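PDB 6JIG: GMP reductase from Trypanosoma brucei brucei, which probably catalyses the irreversible NADPH-dependent deamination of GMP to IMP, and carries a pair of CBS domains that bind guanine nucleotides. Local coordinates for residues A[47-52]-A[446-451]; A[173-178]-A[202-207]. The protein carries 1 engineered substitution. All coordinates share one frame; numbering follows the deposited sequence.

Contact 1. Residues A[47-52]-A[446-451]. With 5GP (guanosine-5'-monophosphate), chain B.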
loop_
_atom_site.group_PDB
_atom_site.type_symbol
_atom_site.label_atom_id
_atom_site.label_comp_id
_atom_site.label_asym_id
_atom_site.label_seq_id
_atom_site.Cartn_x
_atom_site.Cartn_y
_atom_site.Cartn_z
ATOM N N ILE A 47 -37.265 -23.574 1.753
ATOM C CA ILE A 47 -36.452 -22.403 2.120
ATOM C C ILE A 47 -36.507 -21.414 0.957
ATOM O O ILE A 47 -36.703 -21.821 -0.194
ATOM C CB ILE A 47 -34.993 -22.767 2.464
ATOM C CG1 ILE A 47 -34.301 -23.425 1.261
ATOM C CG2 ILE A 47 -34.906 -23.610 3.731
ATOM C CD1 ILE A 47 -32.805 -23.537 1.401
ATOM N N PRO A 48 -36.351 -20.112 1.203
ATOM C CA PRO A 48 -36.610 -19.136 0.138
ATOM C C PRO A 48 -35.396 -18.773 -0.709
ATOM O O PRO A 48 -35.273 -17.611 -1.097
ATOM C CB PRO A 48 -37.122 -17.909 0.912
ATOM C CG PRO A 48 -36.527 -18.037 2.278
ATOM C CD PRO A 48 -36.309 -19.505 2.545
ATOM N N ILE A 49 -34.515 -19.726 -1.005
ATOM C CA ILE A 49 -33.235 -19.472 -1.665
ATOM C C ILE A 49 -33.278 -20.079 -3.063
ATOM O O ILE A 49 -33.557 -21.274 -3.213
ATOM C CB ILE A 49 -32.056 -20.070 -0.872
ATOM C CG1 ILE A 49 -32.185 -19.788 0.628
ATOM C CG2 ILE A 49 -30.732 -19.543 -1.422
ATOM C CD1 ILE A 49 -32.117 -18.341 0.963
ATOM N N VAL A 50 -32.987 -19.263 -4.073
ATOM C CA VAL A 50 -32.958 -19.677 -5.473
ATOM C C VAL A 50 -31.558 -19.408 -6.011
ATOM O O VAL A 50 -31.059 -18.278 -5.915
ATOM C CB VAL A 50 -34.010 -18.931 -6.309
ATOM C CG1 VAL A 50 -34.000 -19.427 -7.755
ATOM C CG2 VAL A 50 -35.406 -19.092 -5.699
ATOM N N ALA A 51 -30.915 -20.436 -6.565
ATOM C CA ALA A 51 -29.619 -20.228 -7.205
ATOM C C ALA A 51 -29.791 -19.548 -8.558
ATOM O O ALA A 51 -30.646 -19.934 -9.358
ATOM C CB ALA A 51 -28.882 -21.558 -7.383
ATOM N N SER A 52 -28.953 -18.549 -8.819
ATOM C CA SER A 52 -29.075 -17.734 -10.018
ATOM C C SER A 52 -28.780 -18.529 -11.285
ATOM O O SER A 52 -27.832 -19.320 -11.328
ATOM C CB SER A 52 -28.116 -16.546 -9.950
ATOM O OG SER A 52 -28.237 -15.740 -11.108
ATOM N N GLN A 446 -26.365 -21.698 6.752
ATOM C CA GLN A 446 -26.045 -20.500 7.523
ATOM C C GLN A 446 -26.894 -19.310 7.085
ATOM O O GLN A 446 -27.344 -18.525 7.929
ATOM C CB GLN A 446 -24.556 -20.175 7.399
ATOM N N LEU A 447 -27.122 -19.157 5.775
ATOM C CA LEU A 447 -27.981 -18.074 5.296
ATOM C C LEU A 447 -29.402 -18.220 5.832
ATOM O O LEU A 447 -30.019 -17.235 6.264
ATOM C CB LEU A 447 -27.991 -18.040 3.764
ATOM C CG LEU A 447 -26.652 -17.757 3.101
ATOM C CD1 LEU A 447 -26.795 -17.709 1.593
ATOM C CD2 LEU A 447 -26.067 -16.441 3.643
ATOM N N VAL A 448 -29.942 -19.440 5.811
ATOM C CA VAL A 448 -31.287 -19.658 6.334
ATOM C C VAL A 448 -31.325 -19.407 7.836
ATOM O O VAL A 448 -32.308 -18.873 8.361
ATOM C CB VAL A 448 -31.777 -21.078 5.988
ATOM C CG1 VAL A 448 -33.107 -21.369 6.676
ATOM C CG2 VAL A 448 -31.905 -21.235 4.471
ATOM N N GLY A 449 -30.265 -19.814 8.550
ATOM C CA GLY A 449 -30.163 -19.504 9.968
ATOM C C GLY A 449 -30.152 -18.013 10.245
ATOM O O GLY A 449 -30.771 -17.545 11.205
ATOM N N GLY A 450 -29.438 -17.245 9.417
ATOM C CA GLY A 450 -29.475 -15.798 9.558
ATOM C C GLY A 450 -30.861 -15.238 9.308
ATOM O O GLY A 450 -31.357 -14.415 10.079
ATOM N N LEU A 451 -31.514 -15.689 8.229
ATOM C CA LEU A 451 -32.900 -15.291 7.988
ATOM C C LEU A 451 -33.790 -15.594 9.191
ATOM O O LEU A 451 -34.629 -14.776 9.577
ATOM C CB LEU A 451 -33.455 -15.988 6.742
ATOM C CG LEU A 451 -34.963 -15.834 6.540
ATOM C CD1 LEU A 451 -35.356 -14.371 6.323
ATOM C CD2 LEU A 451 -35.428 -16.661 5.357
HETATM P P 5GP B . -25.665 -11.242 -7.280
HETATM O O1P 5GP B . -25.479 -9.836 -6.734
HETATM O O2P 5GP B . -24.401 -11.836 -7.868
HETATM O O3P 5GP B . -26.416 -12.171 -6.359
HETATM O "O5'" 5GP B . -26.694 -10.988 -8.474
HETATM C "C5'" 5GP B . -26.976 -11.961 -9.469
HETATM C "C4'" 5GP B . -27.994 -11.434 -10.460
HETATM O "O4'" 5GP B . -27.375 -10.439 -11.308
HETATM C "C3'" 5GP B . -28.551 -12.441 -11.457
HETATM O "O3'" 5GP B . -29.550 -13.290 -10.903
HETATM C "C2'" 5GP B . -29.044 -11.547 -12.608
HETATM O "O2'" 5GP B . -30.340 -11.019 -12.359
HETATM C "C1'" 5GP B . -28.068 -10.368 -12.539
HETATM N N9 5GP B . -27.076 -10.393 -13.620
HETATM C C8 5GP B . -26.248 -11.397 -13.947
HETATM N N7 5GP B . -25.482 -10.983 -14.990
HETATM C C5 5GP B . -25.837 -9.707 -15.278
HETATM C C6 5GP B . -25.411 -8.773 -16.212
HETATM O O6 5GP B . -24.491 -9.071 -17.002
HETATM N N1 5GP B . -25.993 -7.563 -16.249
HETATM C C2 5GP B . -26.977 -7.234 -15.401
HETATM N N2 5GP B . -27.541 -6.006 -15.459
HETATM N N3 5GP B . -27.409 -8.115 -14.467
HETATM C C4 5GP B . -26.845 -9.345 -14.406
#

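Contact 2. Residues A[173-178]-A[202-207]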
loop_
_atom_site.group_PDB
_atom_site.type_symbol
_atom_site.label_atom_id
_atom_site.label_comp_id
_atom_site.label_asym_id
_atom_site.label_seq_id
_atom_site.Cartn_x
_atom_site.Cartn_y
_atom_site.Cartn_z
ATOM N N THR A 173 -44.513 -56.682 -8.563
ATOM C CA THR A 173 -45.289 -56.329 -9.742
ATOM C C THR A 173 -46.200 -55.137 -9.480
ATOM O O THR A 173 -47.064 -54.833 -10.308
ATOM C CB THR A 173 -46.128 -57.522 -10.242
ATOM O OG1 THR A 173 -46.867 -58.082 -9.149
ATOM C CG2 THR A 173 -45.242 -58.591 -10.852
ATOM N N ASN A 174 -46.035 -54.467 -8.342
ATOM C CA ASN A 174 -46.921 -53.377 -7.947
ATOM C C ASN A 174 -46.343 -52.074 -8.487
ATOM O O ASN A 174 -45.444 -51.486 -7.883
ATOM C CB ASN A 174 -47.086 -53.335 -6.433
ATOM C CG ASN A 174 -48.126 -52.326 -5.987
ATOM O OD1 ASN A 174 -48.590 -51.507 -6.777
ATOM N ND2 ASN A 174 -48.507 -52.387 -4.721
ATOM N N THR A 175 -46.872 -51.616 -9.620
ATOM C CA THR A 175 -46.473 -50.328 -10.180
ATOM C C THR A 175 -47.003 -49.141 -9.379
ATOM O O THR A 175 -46.632 -47.999 -9.672
ATOM C CB THR A 175 -46.929 -50.226 -11.634
ATOM O OG1 THR A 175 -48.324 -50.541 -11.718
ATOM C CG2 THR A 175 -46.129 -51.186 -12.517
ATOM N N SER A 176 -47.846 -49.375 -8.376
ATOM C CA SER A 176 -48.337 -48.334 -7.486
ATOM C C SER A 176 -47.798 -48.491 -6.081
ATOM O O SER A 176 -48.388 -47.959 -5.134
ATOM C CB SER A 176 -49.865 -48.328 -7.451
ATOM O OG SER A 176 -50.375 -47.980 -8.714
ATOM N N ILE A 177 -46.701 -49.240 -5.918
ATOM C CA ILE A 177 -46.238 -49.590 -4.584
ATOM C C ILE A 177 -46.015 -48.323 -3.770
ATOM O O ILE A 177 -45.547 -47.300 -4.286
ATOM C CB ILE A 177 -44.968 -50.453 -4.670
ATOM C CG1 ILE A 177 -44.595 -51.012 -3.299
ATOM C CG2 ILE A 177 -43.801 -49.649 -5.236
ATOM C CD1 ILE A 177 -43.629 -52.179 -3.380
ATOM N N SER A 178 -46.387 -48.374 -2.498
ATOM C CA SER A 178 -46.223 -47.237 -1.613
ATOM C C SER A 178 -44.825 -47.247 -1.004
ATOM O O SER A 178 -44.078 -48.221 -1.111
ATOM C CB SER A 178 -47.289 -47.254 -0.520
ATOM O OG SER A 178 -46.943 -48.180 0.498
ATOM N N GLN A 202 -40.837 -58.524 -17.383
ATOM C CA GLN A 202 -40.046 -57.464 -17.994
ATOM C C GLN A 202 -39.808 -56.323 -17.007
ATOM O O GLN A 202 -40.678 -55.975 -16.203
ATOM C CB GLN A 202 -40.738 -56.951 -19.257
ATOM C CG GLN A 202 -42.021 -56.155 -19.014
ATOM C CD GLN A 202 -43.276 -57.024 -18.904
ATOM O OE1 GLN A 202 -43.269 -58.093 -18.284
ATOM N NE2 GLN A 202 -44.366 -56.550 -19.496
ATOM N N LEU A 203 -38.617 -55.743 -17.065
ATOM C CA LEU A 203 -38.236 -54.713 -16.104
ATOM C C LEU A 203 -38.986 -53.415 -16.392
ATOM O O LEU A 203 -38.911 -52.885 -17.503
ATOM C CB LEU A 203 -36.731 -54.485 -16.175
ATOM C CG LEU A 203 -36.166 -53.369 -15.302
ATOM C CD1 LEU A 203 -36.367 -53.692 -13.828
ATOM C CD2 LEU A 203 -34.700 -53.201 -15.628
ATOM N N LEU A 204 -39.705 -52.896 -15.391
ATOM C CA LEU A 204 -40.437 -51.637 -15.530
ATOM C C LEU A 204 -39.822 -50.493 -14.735
ATOM O O LEU A 204 -39.567 -49.418 -15.296
ATOM C CB LEU A 204 -41.901 -51.822 -15.111
ATOM C CG LEU A 204 -42.686 -52.903 -15.860
ATOM C CD1 LEU A 204 -44.076 -53.024 -15.265
ATOM C CD2 LEU A 204 -42.746 -52.570 -17.341
ATOM N N TYR A 205 -39.582 -50.687 -13.437
ATOM C CA TYR A 205 -38.964 -49.664 -12.595
ATOM C C TYR A 205 -37.952 -50.322 -11.672
ATOM O O TYR A 205 -37.854 -51.551 -11.585
ATOM C CB TYR A 205 -39.993 -48.907 -11.736
ATOM C CG TYR A 205 -41.137 -48.295 -12.505
ATOM C CD1 TYR A 205 -40.989 -47.079 -13.169
ATOM C CD2 TYR A 205 -42.369 -48.926 -12.562
ATOM C CE1 TYR A 205 -42.045 -46.524 -13.885
ATOM C CE2 TYR A 205 -43.424 -48.379 -13.261
ATOM C CZ TYR A 205 -43.260 -47.182 -13.925
ATOM O OH TYR A 205 -44.324 -46.653 -14.627
ATOM N N LEU A 206 -37.217 -49.478 -10.949
ATOM C CA LEU A 206 -36.365 -49.916 -9.855
ATOM C C LEU A 206 -36.583 -48.992 -8.668
ATOM O O LEU A 206 -36.677 -47.770 -8.838
ATOM C CB LEU A 206 -34.889 -49.917 -10.271
ATOM C CG LEU A 206 -33.897 -50.156 -9.134
ATOM C CD1 LEU A 206 -34.028 -51.615 -8.651
ATOM C CD2 LEU A 206 -32.467 -49.831 -9.588
ATOM N N VAL A 207 -36.682 -49.573 -7.472
ATOM C CA VAL A 207 -36.681 -48.811 -6.228
ATOM C C VAL A 207 -35.443 -49.210 -5.436
ATOM O O VAL A 207 -35.183 -50.403 -5.247
ATOM C CB VAL A 207 -37.959 -49.043 -5.403
ATOM C CG1 VAL A 207 -38.032 -48.035 -4.256
ATOM C CG2 VAL A 207 -39.196 -48.951 -6.293
#

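Contact 1. Residues A[47-52]-A[446-451]
V448 sets both methyls against I47, and its CG2 is also where I49 arrives. The CG2 of I47 lies 3.9 Å from V448 CG2, and the two side chains cross at about a right angle. The delta methyl of I47 reaches the same valine methyl, because its CG1 branch stands between the backbone N and the carbonyl carbon (chi1 60°) and both of its arms face the helix. I49 adds a looser touch, its CG1 passing obliquely 4.1 Å from V448 CG2. One turn further along the helix, L451 reaches toward the ring of P48, its CD2 3.5 Å from P48 CG and 4.1 Å from P48 CD. All of these contacts are apolar and buried, and the helix meets only the start of the segment.

Strand 49-51 is the first of eight parallel strands that close the TIM barrel of the IMPDH/GMPR family, and helix 440-457 packs against the outside of the barrel at this point. Backbone bonds tie the strand to its barrel neighbours: P48 and V50 pair with V371, and A51 with I72. I360 of helix 357-365 touches both I49 and L447, while M66 of helix 60-68 packs on I49, so the isoleucine sits among three helices.

Past the far end of the strand, S52 leaves the helix behind and enters the nucleotide pocket. Its OG, anti to the backbone N, donates a hydrogen bond to O3' of the bound GMP over 2.8 Å. The same nucleotide is held by D351 OD2, S316 OG, T320 OG1 and the backbone N atoms of G374, N375 and A402.

Contact 2. Residues A[173-178]-A[202-207]
T175 touches L204 and Y205 from a tight turn that leads into helix 179-189 of the second CBS domain, while its partners lie on the middle strand of a three-stranded antiparallel sheet. On that strand L206, whose side chain is not part of this contact, touches a bound GMP. N174 opens the type I turn: its backbone O accepts from I177 N, and its side chain forms an Asx turn, OD1 taking the N-H of S176 at 2.8 Å. That donor stands 34° from the plane of the amide carbonyl. Within the two segments the contacts under 4.5 Å all come from the CG2 methyl of T175. It lies 3.9 Å from L204 CD1 and 4.0 Å from Y205 CE2, meeting the tyrosine ring at its edge, near the ring plane. A classic beta bulge, in which L204 and Y205 both lie opposite I196, is consistent with two successive side chains reaching the same methyl. I177 turns inward and packs on V182 and L185 of the helix, where V182 also receives V207. S178 is the N-cap, its OG hydrogen-bonded to E181 N.

In the fold
From the N terminus, segment 47-52, running into barrel strand 49-51, is the first partner of contact 1; its loop stays open until 446-451, on helix 440-457, after 393 intervening residues. Within that span, between barrel strands 72-75 and 232-235, the chain makes its CBS excursion. There contact 2 closes a much shorter loop: 173-178 meets 202-207 after helix 179-189 and strand 193-197. Contact 2 is therefore nested inside contact 1. Their centres are 36 Å apart and they do not touch. Contact 1 joins the start of the barrel to a late helix on its outside; contact 2 joins a turn to a sheet within a CBS domain. Each has a residue at a different bound GMP.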